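Local structure of nicotinate-nucleotide--dimethylbenzimidazole phosphoribosyltransferase (Thermus thermophilus HB8, 1WX1) at residues Leu11-Leu16 / Tyr25-Ala30; Arg32-Ala35 / Lys41-Leu44; Gln127-Thr132 / Leu209-Pro214; Glu134-Ala139 / Gly217-Ala222. The protein probably catalyses transfer of the phosphoribosyl group from nicotinate mononucleotide to 5,6-dimethylbenzimidazole, giving the alpha-ribazole 5'-phosphate used in cobalamin biosynthesis. One frame throughout, in Å; residues are numbered along the deposited sequence.

Interaction 1: Leu11-Leu16 / Tyr25-Ala30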
loop_
_atom_site.group_PDB
_atom_site.type_symbol
_atom_site.label_atom_id
_atom_site.label_comp_id
_atom_site.label_asym_id
_atom_site.label_seq_id
_atom_site.Cartn_x
_atom_site.Cartn_y
_atom_site.Cartn_z
ATOM N N LEU A 11 -5.951 15.264 18.876
ATOM C CA LEU A 11 -5.017 16.055 19.680
ATOM C C LEU A 11 -3.673 15.346 19.831
ATOM O O LEU A 11 -2.615 15.962 19.682
ATOM C CB LEU A 11 -5.580 16.309 21.077
ATOM C CG LEU A 11 -6.822 17.174 21.262
ATOM C CD1 LEU A 11 -7.051 17.387 22.756
ATOM C CD2 LEU A 11 -6.634 18.511 20.564
ATOM N N ARG A 12 -3.712 14.052 20.141
ATOM C CA ARG A 12 -2.475 13.297 20.310
ATOM C C ARG A 12 -1.671 13.286 19.012
ATOM O O ARG A 12 -0.448 13.440 19.026
ATOM C CB ARG A 12 -2.768 11.855 20.751
ATOM C CG ARG A 12 -1.499 11.053 20.995
ATOM C CD ARG A 12 -1.752 9.619 21.458
ATOM N NE ARG A 12 -0.481 8.917 21.647
ATOM C CZ ARG A 12 0.353 9.135 22.661
ATOM N NH1 ARG A 12 0.048 10.031 23.594
ATOM N NH2 ARG A 12 1.507 8.482 22.730
ATOM N N MET A 13 -2.370 13.106 17.895
ATOM C CA MET A 13 -1.751 13.073 16.572
ATOM C C MET A 13 -0.924 14.337 16.349
ATOM O O MET A 13 0.228 14.279 15.908
ATOM C CB MET A 13 -2.838 12.974 15.496
ATOM C CG MET A 13 -2.326 12.897 14.067
ATOM S SD MET A 13 -1.402 11.379 13.720
ATOM C CE MET A 13 -2.759 10.168 13.695
ATOM N N ASP A 14 -1.524 15.479 16.664
ATOM C CA ASP A 14 -0.860 16.765 16.500
ATOM C C ASP A 14 0.377 16.908 17.386
ATOM O O ASP A 14 1.231 17.755 17.128
ATOM C CB ASP A 14 -1.841 17.906 16.800
ATOM C CG ASP A 14 -1.217 19.275 16.602
ATOM O OD1 ASP A 14 -1.116 20.035 17.589
ATOM O OD2 ASP A 14 -0.820 19.588 15.458
ATOM N N GLN A 15 0.478 16.079 18.423
ATOM C CA GLN A 15 1.620 16.144 19.330
ATOM C C GLN A 15 2.633 15.007 19.188
ATOM O O GLN A 15 3.585 14.924 19.964
ATOM C CB GLN A 15 1.134 16.220 20.781
ATOM C CG GLN A 15 0.482 17.556 21.132
ATOM C CD GLN A 15 1.426 18.737 20.926
ATOM O OE1 GLN A 15 2.448 18.855 21.605
ATOM N NE2 GLN A 15 1.087 19.615 19.982
ATOM N N LEU A 16 2.439 14.136 18.202
ATOM C CA LEU A 16 3.365 13.027 17.991
ATOM C C LEU A 16 4.692 13.543 17.448
ATOM O O LEU A 16 4.744 14.606 16.831
ATOM C CB LEU A 16 2.770 12.004 17.021
ATOM C CG LEU A 16 1.518 11.271 17.511
ATOM C CD1 LEU A 16 1.098 10.256 16.458
ATOM C CD2 LEU A 16 1.796 10.580 18.849
ATOM N N TYR A 25 -2.313 10.858 4.417
ATOM C CA TYR A 25 -3.627 10.235 4.526
ATOM C C TYR A 25 -3.745 9.174 5.612
ATOM O O TYR A 25 -4.846 8.874 6.066
ATOM C CB TYR A 25 -4.043 9.624 3.185
ATOM C CG TYR A 25 -5.432 9.019 3.219
ATOM C CD1 TYR A 25 -5.684 7.776 2.642
ATOM C CD2 TYR A 25 -6.489 9.679 3.855
ATOM C CE1 TYR A 25 -6.952 7.196 2.702
ATOM C CE2 TYR A 25 -7.761 9.107 3.920
ATOM C CZ TYR A 25 -7.982 7.865 3.341
ATOM O OH TYR A 25 -9.225 7.277 3.397
ATOM N N LEU A 26 -2.626 8.596 6.027
ATOM C CA LEU A 26 -2.683 7.570 7.062
ATOM C C LEU A 26 -3.096 8.146 8.411
ATOM O O LEU A 26 -3.611 7.425 9.264
ATOM C CB LEU A 26 -1.338 6.850 7.189
ATOM C CG LEU A 26 -0.926 5.970 6.005
ATOM C CD1 LEU A 26 0.370 5.235 6.337
ATOM C CD2 LEU A 26 -2.038 4.968 5.694
ATOM N N GLU A 27 -2.885 9.445 8.608
ATOM C CA GLU A 27 -3.262 10.064 9.874
ATOM C C GLU A 27 -4.782 10.049 10.032
ATOM O O GLU A 27 -5.296 9.759 11.109
ATOM C CB GLU A 27 -2.726 11.500 9.957
ATOM C CG GLU A 27 -1.206 11.586 9.827
ATOM C CD GLU A 27 -0.659 12.973 10.141
ATOM O OE1 GLU A 27 0.555 13.194 9.940
ATOM O OE2 GLU A 27 -1.440 13.836 10.593
ATOM N N GLU A 28 -5.501 10.350 8.954
ATOM C CA GLU A 28 -6.959 10.353 9.005
ATOM C C GLU A 28 -7.457 8.935 9.289
ATOM O O GLU A 28 -8.405 8.732 10.046
ATOM C CB GLU A 28 -7.541 10.851 7.677
ATOM C CG GLU A 28 -9.041 11.113 7.733
ATOM C CD GLU A 28 -9.559 11.804 6.479
ATOM O OE1 GLU A 28 -8.872 12.722 5.985
ATOM O OE2 GLU A 28 -10.657 11.445 5.995
ATOM N N VAL A 29 -6.806 7.958 8.671
ATOM C CA VAL A 29 -7.159 6.559 8.866
ATOM C C VAL A 29 -7.014 6.202 10.346
ATOM O O VAL A 29 -7.907 5.601 10.944
ATOM C CB VAL A 29 -6.238 5.637 8.026
ATOM C CG1 VAL A 29 -6.546 4.174 8.330
ATOM C CG2 VAL A 29 -6.439 5.918 6.532
ATOM N N ALA A 30 -5.884 6.583 10.933
ATOM C CA ALA A 30 -5.619 6.309 12.346
ATOM C C ALA A 30 -6.715 6.892 13.235
ATOM O O ALA A 30 -7.211 6.233 14.153
ATOM C CB ALA A 30 -4.259 6.892 12.748
#
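Met13 reaches across to Glu27 and Ala30, joining helix 3-14 to helix 24-37 in the pair of successive helices, linked by a loop, that opens the chain. From a CB directed at the second helix, its side chain leaves with CG anti to the backbone N (chi1 -179°), then bends twice, at chi2 and chi3, and curls over the first part of Glu27. CG is the first atom to touch, 3.7 Å from Glu27 OE2. SD comes next and lies alongside the aliphatic part of the glutamate, 3.9 Å from Glu27 CG. Glu27 itself runs extended beyond CG, which sets its carboxylate beside the thioether, while OE1 forms a salt bridge with Lys18 NZ and accepts a hydrogen bond from Leu23 N, both in the connection between the helices. Ile321 of helix 306-321 also packs on Met13, adding a third helix to the buried junction. An alanine in place of Met13 would remove CG, SD and CE, and would probably open a gap beside Ala30 and leave the stem of Glu27 without its packing partner. Met13 ends in a methyl, CE, 3.6 Å from Glu27 O and 3.7 Å from Ala30 CB.

Interaction 2: Arg32-Ala35 / Lys41-Leu44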
loop_
_atom_site.group_PDB
_atom_site.type_symbol
_atom_site.label_atom_id
_atom_site.label_comp_id
_atom_site.label_asym_id
_atom_site.label_seq_id
_atom_site.Cartn_x
_atom_site.Cartn_y
_atom_site.Cartn_z
ATOM N N ARG A 32 -9.800 7.618 12.462
ATOM C CA ARG A 32 -11.061 6.912 12.286
ATOM C C ARG A 32 -11.026 5.591 13.047
ATOM O O ARG A 32 -11.997 5.221 13.706
ATOM C CB ARG A 32 -11.335 6.667 10.798
ATOM C CG ARG A 32 -11.553 7.939 9.991
ATOM C CD ARG A 32 -11.952 7.615 8.550
ATOM N NE ARG A 32 -13.189 6.844 8.511
ATOM C CZ ARG A 32 -13.537 6.031 7.518
ATOM N NH1 ARG A 32 -12.738 5.876 6.466
ATOM N NH2 ARG A 32 -14.683 5.363 7.584
ATOM N N LEU A 33 -9.902 4.887 12.966
ATOM C CA LEU A 33 -9.753 3.618 13.670
ATOM C C LEU A 33 -9.903 3.824 15.177
ATOM O O LEU A 33 -10.574 3.042 15.859
ATOM C CB LEU A 33 -8.390 2.998 13.350
ATOM C CG LEU A 33 -8.249 2.533 11.894
ATOM C CD1 LEU A 33 -6.819 2.083 11.616
ATOM C CD2 LEU A 33 -9.244 1.391 11.638
ATOM N N ALA A 34 -9.278 4.875 15.698
ATOM C CA ALA A 34 -9.368 5.170 17.124
ATOM C C ALA A 34 -10.817 5.409 17.529
ATOM O O ALA A 34 -11.281 4.883 18.540
ATOM C CB ALA A 34 -8.521 6.400 17.464
ATOM N N ALA A 35 -11.530 6.204 16.736
ATOM C CA ALA A 35 -12.925 6.513 17.021
ATOM C C ALA A 35 -13.804 5.264 16.955
ATOM O O ALA A 35 -14.717 5.102 17.764
ATOM C CB ALA A 35 -13.435 7.569 16.047
ATOM N N LYS A 41 -5.432 4.868 21.429
ATOM C CA LYS A 41 -4.346 4.074 20.873
ATOM C C LYS A 41 -4.945 2.777 20.325
ATOM O O LYS A 41 -4.926 1.739 20.983
ATOM C CB LYS A 41 -3.289 3.773 21.941
ATOM C CG LYS A 41 -2.526 5.018 22.405
ATOM C CD LYS A 41 -1.365 4.663 23.324
ATOM C CE LYS A 41 -0.617 5.913 23.773
ATOM N NZ LYS A 41 0.607 5.583 24.564
ATOM N N PRO A 42 -5.483 2.833 19.098
ATOM C CA PRO A 42 -6.099 1.674 18.448
ATOM C C PRO A 42 -5.095 0.558 18.220
ATOM O O PRO A 42 -3.895 0.804 18.070
ATOM C CB PRO A 42 -6.616 2.232 17.115
ATOM C CG PRO A 42 -6.493 3.728 17.237
ATOM C CD PRO A 42 -5.327 3.942 18.145
ATOM N N GLU A 43 -5.599 -0.670 18.190
ATOM C CA GLU A 43 -4.766 -1.836 17.953
ATOM C C GLU A 43 -5.508 -2.787 17.017
ATOM O O GLU A 43 -6.701 -3.028 17.184
ATOM C CB GLU A 43 -4.447 -2.539 19.275
ATOM C CG GLU A 43 -3.682 -1.658 20.262
ATOM C CD GLU A 43 -3.233 -2.409 21.501
ATOM O OE1 GLU A 43 -2.457 -3.379 21.360
ATOM O OE2 GLU A 43 -3.653 -2.031 22.613
ATOM N N LEU A 44 -4.798 -3.294 16.016
ATOM C CA LEU A 44 -5.378 -4.220 15.057
ATOM C C LEU A 44 -4.511 -5.462 14.980
ATOM O O LEU A 44 -3.325 -5.430 15.304
ATOM C CB LEU A 44 -5.468 -3.579 13.672
ATOM C CG LEU A 44 -6.503 -2.465 13.492
ATOM C CD1 LEU A 44 -6.387 -1.896 12.078
ATOM C CD2 LEU A 44 -7.904 -3.015 13.733
#
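Pro42 O is hydrogen-bonded to His323 NE2, while the ring of the same residue presses on Ala34 of helix 24-37. Between the two segments themselves the contact is apolar. CG, the outer corner of the proline ring, does the pushing: it stands 3.4 Å from Ala34 CB, tighter than usual van der Waals contact, and 3.2 Å from Ala34 CA. So close a fit probably leaves little room for a larger side chain at Ala34. Pro42 CB lies 4.2 Å from Leu33 CB, so the ring straddles two successive helix residues. A second, looser touch follows further along. Leu33 and Leu44 both place CG anti to the carbonyl carbon (chi1 -68° and -71°), which carries a methyl of each toward the other; the side chains meet at about a right angle, with Leu33 CD1 4.0 Å from Leu44 CD1. Segment 41-44 follows helix 24-37, folds back on it and leads into strand 47-54 of the parallel sheet. Ala9 of helix 3-14 packs on Ala34 as well, while Ala319 and Leu315 of helix 306-321 touch Leu33 and Leu44 respectively.

Interaction 3: Gln127-Thr132 / Leu209-Pro214. With NA (sodium ion), chain C.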
loop_
_atom_site.group_PDB
_atom_site.type_symbol
_atom_site.label_atom_id
_atom_site.label_comp_id
_atom_site.label_asym_id
_atom_site.label_seq_id
_atom_site.Cartn_x
_atom_site.Cartn_y
_atom_site.Cartn_z
ATOM N N GLN A 127 -33.367 -9.576 -18.807
ATOM C CA GLN A 127 -34.667 -10.025 -19.302
ATOM C C GLN A 127 -35.757 -10.114 -18.240
ATOM O O GLN A 127 -36.928 -10.301 -18.568
ATOM C CB GLN A 127 -34.511 -11.391 -19.975
ATOM C CG GLN A 127 -33.415 -11.432 -21.036
ATOM C CD GLN A 127 -33.707 -10.531 -22.223
ATOM O OE1 GLN A 127 -34.846 -10.109 -22.435
ATOM N NE2 GLN A 127 -32.680 -10.222 -22.994
ATOM N N GLY A 128 -35.376 -9.996 -16.974
ATOM C CA GLY A 128 -36.357 -10.078 -15.904
ATOM C C GLY A 128 -35.670 -10.006 -14.554
ATOM O O GLY A 128 -34.449 -9.877 -14.502
ATOM N N PRO A 129 -36.421 -10.087 -13.445
ATOM C CA PRO A 129 -35.809 -10.023 -12.113
ATOM C C PRO A 129 -34.741 -11.095 -11.925
ATOM O O PRO A 129 -34.946 -12.262 -12.268
ATOM C CB PRO A 129 -36.999 -10.209 -11.173
ATOM C CG PRO A 129 -37.963 -11.015 -11.998
ATOM C CD PRO A 129 -37.863 -10.363 -13.349
ATOM N N ALA A 130 -33.604 -10.692 -11.376
ATOM C CA ALA A 130 -32.498 -11.613 -11.161
ATOM C C ALA A 130 -32.838 -12.699 -10.150
ATOM O O ALA A 130 -32.414 -13.845 -10.296
ATOM C CB ALA A 130 -31.265 -10.840 -10.708
ATOM N N MET A 131 -33.607 -12.337 -9.129
ATOM C CA MET A 131 -33.999 -13.280 -8.084
ATOM C C MET A 131 -35.239 -12.724 -7.393
ATOM O O MET A 131 -35.639 -11.597 -7.665
ATOM C CB MET A 131 -32.871 -13.411 -7.054
ATOM C CG MET A 131 -32.689 -12.153 -6.201
ATOM S SD MET A 131 -31.083 -12.008 -5.374
ATOM C CE MET A 131 -30.144 -11.181 -6.639
ATOM N N THR A 132 -35.837 -13.502 -6.499
ATOM C CA THR A 132 -37.010 -13.028 -5.769
ATOM C C THR A 132 -36.535 -12.332 -4.492
ATOM O O THR A 132 -35.404 -12.539 -4.045
ATOM C CB THR A 132 -37.940 -14.182 -5.341
ATOM O OG1 THR A 132 -37.240 -15.039 -4.429
ATOM C CG2 THR A 132 -38.402 -14.983 -6.550
ATOM N N LEU A 209 -32.902 -1.445 -15.184
ATOM C CA LEU A 209 -33.386 -0.215 -14.568
ATOM C C LEU A 209 -34.831 0.048 -14.976
ATOM O O LEU A 209 -35.644 0.483 -14.166
ATOM C CB LEU A 209 -32.501 0.967 -14.980
ATOM C CG LEU A 209 -31.047 0.922 -14.492
ATOM C CD1 LEU A 209 -30.277 2.093 -15.074
ATOM C CD2 LEU A 209 -31.010 0.961 -12.965
ATOM N N ALA A 210 -35.145 -0.237 -16.235
ATOM C CA ALA A 210 -36.494 -0.031 -16.753
ATOM C C ALA A 210 -37.556 -0.809 -15.976
ATOM O O ALA A 210 -38.725 -0.425 -15.969
ATOM C CB ALA A 210 -36.548 -0.407 -18.231
ATOM N N ARG A 211 -37.164 -1.895 -15.317
ATOM C CA ARG A 211 -38.138 -2.677 -14.563
ATOM C C ARG A 211 -38.448 -2.067 -13.197
ATOM O O ARG A 211 -39.426 -2.438 -12.555
ATOM C CB ARG A 211 -37.657 -4.121 -14.376
ATOM C CG ARG A 211 -37.586 -4.947 -15.662
ATOM C CD ARG A 211 -37.490 -6.443 -15.342
ATOM N NE ARG A 211 -36.319 -6.764 -14.528
ATOM C CZ ARG A 211 -35.071 -6.817 -14.987
ATOM N NH1 ARG A 211 -34.820 -6.579 -16.269
ATOM N NH2 ARG A 211 -34.065 -7.090 -14.160
ATOM N N LEU A 212 -37.617 -1.128 -12.759
ATOM C CA LEU A 212 -37.803 -0.485 -11.462
ATOM C C LEU A 212 -38.945 0.535 -11.438
ATOM O O LEU A 212 -39.298 1.106 -12.466
ATOM C CB LEU A 212 -36.498 0.189 -11.036
ATOM C CG LEU A 212 -35.302 -0.761 -10.906
ATOM C CD1 LEU A 212 -34.040 0.022 -10.589
ATOM C CD2 LEU A 212 -35.593 -1.779 -9.820
ATOM N N HIS A 213 -39.503 0.759 -10.250
ATOM C CA HIS A 213 -40.603 1.703 -10.052
ATOM C C HIS A 213 -40.552 2.225 -8.605
ATOM O O HIS A 213 -39.942 1.622 -7.746
ATOM C CB HIS A 213 -41.937 0.996 -10.313
ATOM C CG HIS A 213 -42.186 -0.174 -9.418
ATOM N ND1 HIS A 213 -42.510 -0.034 -8.086
ATOM C CD2 HIS A 213 -42.159 -1.506 -9.661
ATOM C CE1 HIS A 213 -42.674 -1.227 -7.548
ATOM N NE2 HIS A 213 -42.467 -2.139 -8.482
ATOM N N PRO A 214 -41.209 3.348 -8.319
ATOM C CA PRO A 214 -41.193 3.907 -6.952
ATOM C C PRO A 214 -41.763 2.987 -5.887
ATOM O O PRO A 214 -42.575 2.124 -6.185
ATOM C CB PRO A 214 -42.053 5.159 -7.096
ATOM C CG PRO A 214 -42.035 5.450 -8.558
ATOM C CD PRO A 214 -42.106 4.123 -9.201
HETATM NA NA NA C . -38.352 -11.995 -19.666
HETATM O O HOH W 1 -39.736 -9.732 -20.407
HETATM O O HOH W 2 -39.764 -11.645 -17.385
HETATM O O HOH W 3 -36.879 -13.905 -18.539
#
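Arg211 leaves the end region of helix 195-210 with CG anti to its carbonyl carbon (chi1 -67°) and then bends at chi3 (-59°), and these turns lay its guanidinium group across the backbone of Gly128. The flat group meets the glycine with a face: Gly128 C is 3.1 Å above the guanidinium plane, displaced toward the rim. Gly128 O comes within 2.8 Å of Arg211 NH2, but over that face, at an angle too poor for a hydrogen bond. Further back, Arg211 CD lies 3.8 Å from Gly128 CA, and the ring of Pro129 crosses the arginine at about a right angle, Pro129 CD being 4.1 Å from Arg211 NE. Two of its nitrogens are bonded outside the contact: NE makes a salt bridge with Glu224 of helix 218-225, and NH2 is hydrogen-bonded to Leu125 O. These partners hold the group over the peptide, and its positive charge is likely to be favoured there by the dipole of the nearby carbonyl. One residue earlier the loop carries a sodium ion, bound by Gln127 O at 2.5 Å and by three waters; Gln127 NE2 is hydrogen-bonded to Glu61 OE2. At its other end the loop starts helix 133-152, where the side chain of Thr132, the N-cap, caps a backbone N of the first turn and its own N is hydrogen-bonded to Glu135 OE1, the reciprocal pairing of a capping box. The contact itself is loop-to-helix-end packing at the surface of the fold, a guanidinium face laid on a glycine peptide.

Interaction 4: Glu134-Ala139 / Gly217-Ala222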
loop_
_atom_site.group_PDB
_atom_site.type_symbol
_atom_site.label_atom_id
_atom_site.label_comp_id
_atom_site.label_asym_id
_atom_site.label_seq_id
_atom_site.Cartn_x
_atom_site.Cartn_y
_atom_site.Cartn_z
ATOM N N GLU A 134 -37.347 -12.924 -1.556
ATOM C CA GLU A 134 -37.125 -13.978 -0.570
ATOM C C GLU A 134 -35.730 -14.592 -0.720
ATOM O O GLU A 134 -35.054 -14.891 0.273
ATOM C CB GLU A 134 -38.207 -15.051 -0.728
ATOM C CG GLU A 134 -38.208 -16.145 0.325
ATOM C CD GLU A 134 -37.210 -17.249 0.034
ATOM O OE1 GLU A 134 -36.909 -17.487 -1.157
ATOM O OE2 GLU A 134 -36.743 -17.894 0.995
ATOM N N GLU A 135 -35.298 -14.779 -1.961
ATOM C CA GLU A 135 -33.977 -15.340 -2.223
ATOM C C GLU A 135 -32.904 -14.320 -1.836
ATOM O O GLU A 135 -31.859 -14.681 -1.298
ATOM C CB GLU A 135 -33.861 -15.728 -3.703
ATOM C CG GLU A 135 -34.849 -16.835 -4.091
ATOM C CD GLU A 135 -34.873 -17.143 -5.580
ATOM O OE1 GLU A 135 -34.785 -16.205 -6.398
ATOM O OE2 GLU A 135 -35.005 -18.332 -5.930
ATOM N N ALA A 136 -33.166 -13.044 -2.106
ATOM C CA ALA A 136 -32.213 -11.999 -1.745
ATOM C C ALA A 136 -32.039 -11.989 -0.222
ATOM O O ALA A 136 -30.924 -11.835 0.282
ATOM C CB ALA A 136 -32.707 -10.633 -2.235
ATOM N N GLU A 137 -33.137 -12.159 0.514
ATOM C CA GLU A 137 -33.054 -12.181 1.977
ATOM C C GLU A 137 -32.173 -13.337 2.447
ATOM O O GLU A 137 -31.347 -13.173 3.344
ATOM C CB GLU A 137 -34.445 -12.309 2.606
ATOM C CG GLU A 137 -34.445 -12.516 4.128
ATOM C CD GLU A 137 -33.921 -11.320 4.931
ATOM O OE1 GLU A 137 -33.745 -11.469 6.161
ATOM O OE2 GLU A 137 -33.695 -10.236 4.350
ATOM N N ARG A 138 -32.339 -14.510 1.845
ATOM C CA ARG A 138 -31.520 -15.649 2.243
ATOM C C ARG A 138 -30.045 -15.396 1.951
ATOM O O ARG A 138 -29.177 -15.783 2.737
ATOM C CB ARG A 138 -31.994 -16.930 1.549
ATOM C CG ARG A 138 -33.232 -17.546 2.202
ATOM C CD ARG A 138 -33.547 -18.913 1.610
ATOM N NE ARG A 138 -34.269 -18.787 0.350
ATOM C CZ ARG A 138 -34.187 -19.658 -0.651
ATOM N NH1 ARG A 138 -33.405 -20.727 -0.549
ATOM N NH2 ARG A 138 -34.897 -19.463 -1.754
ATOM N N ALA A 139 -29.761 -14.743 0.828
ATOM C CA ALA A 139 -28.374 -14.436 0.469
ATOM C C ALA A 139 -27.783 -13.441 1.473
ATOM O O ALA A 139 -26.630 -13.578 1.895
ATOM C CB ALA A 139 -28.306 -13.856 -0.947
ATOM N N GLY A 217 -38.054 -1.165 -1.760
ATOM C CA GLY A 217 -37.042 -1.127 -0.719
ATOM C C GLY A 217 -35.708 -1.528 -1.321
ATOM O O GLY A 217 -35.682 -2.150 -2.382
ATOM N N PRO A 218 -34.581 -1.203 -0.672
ATOM C CA PRO A 218 -33.272 -1.568 -1.224
ATOM C C PRO A 218 -33.113 -3.055 -1.542
ATOM O O PRO A 218 -32.466 -3.415 -2.527
ATOM C CB PRO A 218 -32.295 -1.079 -0.152
ATOM C CG PRO A 218 -33.102 -1.157 1.105
ATOM C CD PRO A 218 -34.436 -0.612 0.670
ATOM N N LEU A 219 -33.704 -3.913 -0.716
ATOM C CA LEU A 219 -33.612 -5.352 -0.934
ATOM C C LEU A 219 -34.409 -5.742 -2.176
ATOM O O LEU A 219 -34.003 -6.622 -2.935
ATOM C CB LEU A 219 -34.146 -6.115 0.279
ATOM C CG LEU A 219 -33.765 -7.597 0.345
ATOM C CD1 LEU A 219 -32.245 -7.729 0.386
ATOM C CD2 LEU A 219 -34.386 -8.237 1.579
ATOM N N GLU A 220 -35.547 -5.085 -2.378
ATOM C CA GLU A 220 -36.380 -5.372 -3.540
ATOM C C GLU A 220 -35.659 -4.942 -4.809
ATOM O O GLU A 220 -35.748 -5.603 -5.839
ATOM C CB GLU A 220 -37.721 -4.650 -3.432
ATOM C CG GLU A 220 -38.590 -5.153 -2.298
ATOM C CD GLU A 220 -39.928 -4.445 -2.232
ATOM O OE1 GLU A 220 -39.944 -3.209 -2.044
ATOM O OE2 GLU A 220 -40.965 -5.128 -2.369
ATOM N N VAL A 221 -34.948 -3.825 -4.730
ATOM C CA VAL A 221 -34.198 -3.317 -5.866
ATOM C C VAL A 221 -33.069 -4.288 -6.221
ATOM O O VAL A 221 -32.893 -4.654 -7.384
ATOM C CB VAL A 221 -33.596 -1.922 -5.553
ATOM C CG1 VAL A 221 -32.592 -1.529 -6.624
ATOM C CG2 VAL A 221 -34.715 -0.882 -5.471
ATOM N N ALA A 222 -32.312 -4.710 -5.213
ATOM C CA ALA A 222 -31.203 -5.640 -5.422
ATOM C C ALA A 222 -31.679 -6.959 -6.029
ATOM O O ALA A 222 -31.027 -7.526 -6.906
ATOM C CB ALA A 222 -30.492 -5.903 -4.103
#
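Leu219 stands between two neighbouring residues of helix 133-152, one methyl turned to Ala136 and the other to Glu137. Its CG lies anti to the backbone N (chi1 -164°), and the fork that follows splits the contact. CD1 goes to the methyl of Ala136, 3.9 Å from Ala136 CB. CD2 takes the other side, 3.5 Å from Glu137 OE2. The glutamate comes to this place because its chain bends at chi2 (66°), which brings the carboxylate back beside the leucine. The two side chains cross at about a right angle, and OE2 makes the nearer approach, Glu137 CB being 4.2 Å from Leu219 CD2. Replacing Leu219 by an alanine removes CG and both methyls, and is likely to leave Ala136 CB facing a gap and Glu137 OE2 without its methyl neighbour. Each helix also has its own internal bonds. Arg138 NH2 donates to the syn lone pair of Glu134 OE1 at 2.9 Å, nearly in the guanidinium plane, with NE close to OE2 in a weak bond as the second leg of a salt bridge one turn apart. At the start of the other helix, Glu220 folds back so that OE1 receives Gly217 N at 2.8 Å, an almost straight bond (173°) to its anti lone pair that ties down the N-cap glycine. The contact sets the first turns of helix 133-152 against the start of helix 218-225, with Leu260 of helix 252-264, Val231 of helix 228-242 and Leu174 of helix 167-179 all packed on Ala222.

The four contacts form two pairs on different parts of the chain. Interactions 1 and 2 are buried, share helix 24-37 and touch each other; helix 306-321 flanks both. Interaction 2 is apolar; interaction 1 sets a thioether against a glutamate stem, its carboxylate and a backbone oxygen. Interactions 3 and 4 adjoin through Met131, which packs on Ala136 and Ala222. Interaction 4, where helices 133-152 and 218-225 begin, is partly buried and mixes methyls with a carboxylate. Interaction 3 joins the loop before helix 133-152 to the end region of helix 195-210 at the surface, where a charged group, bare peptide and a hydrated sodium ion take over. The centres of interactions 1 and 3 are about 46 Å apart.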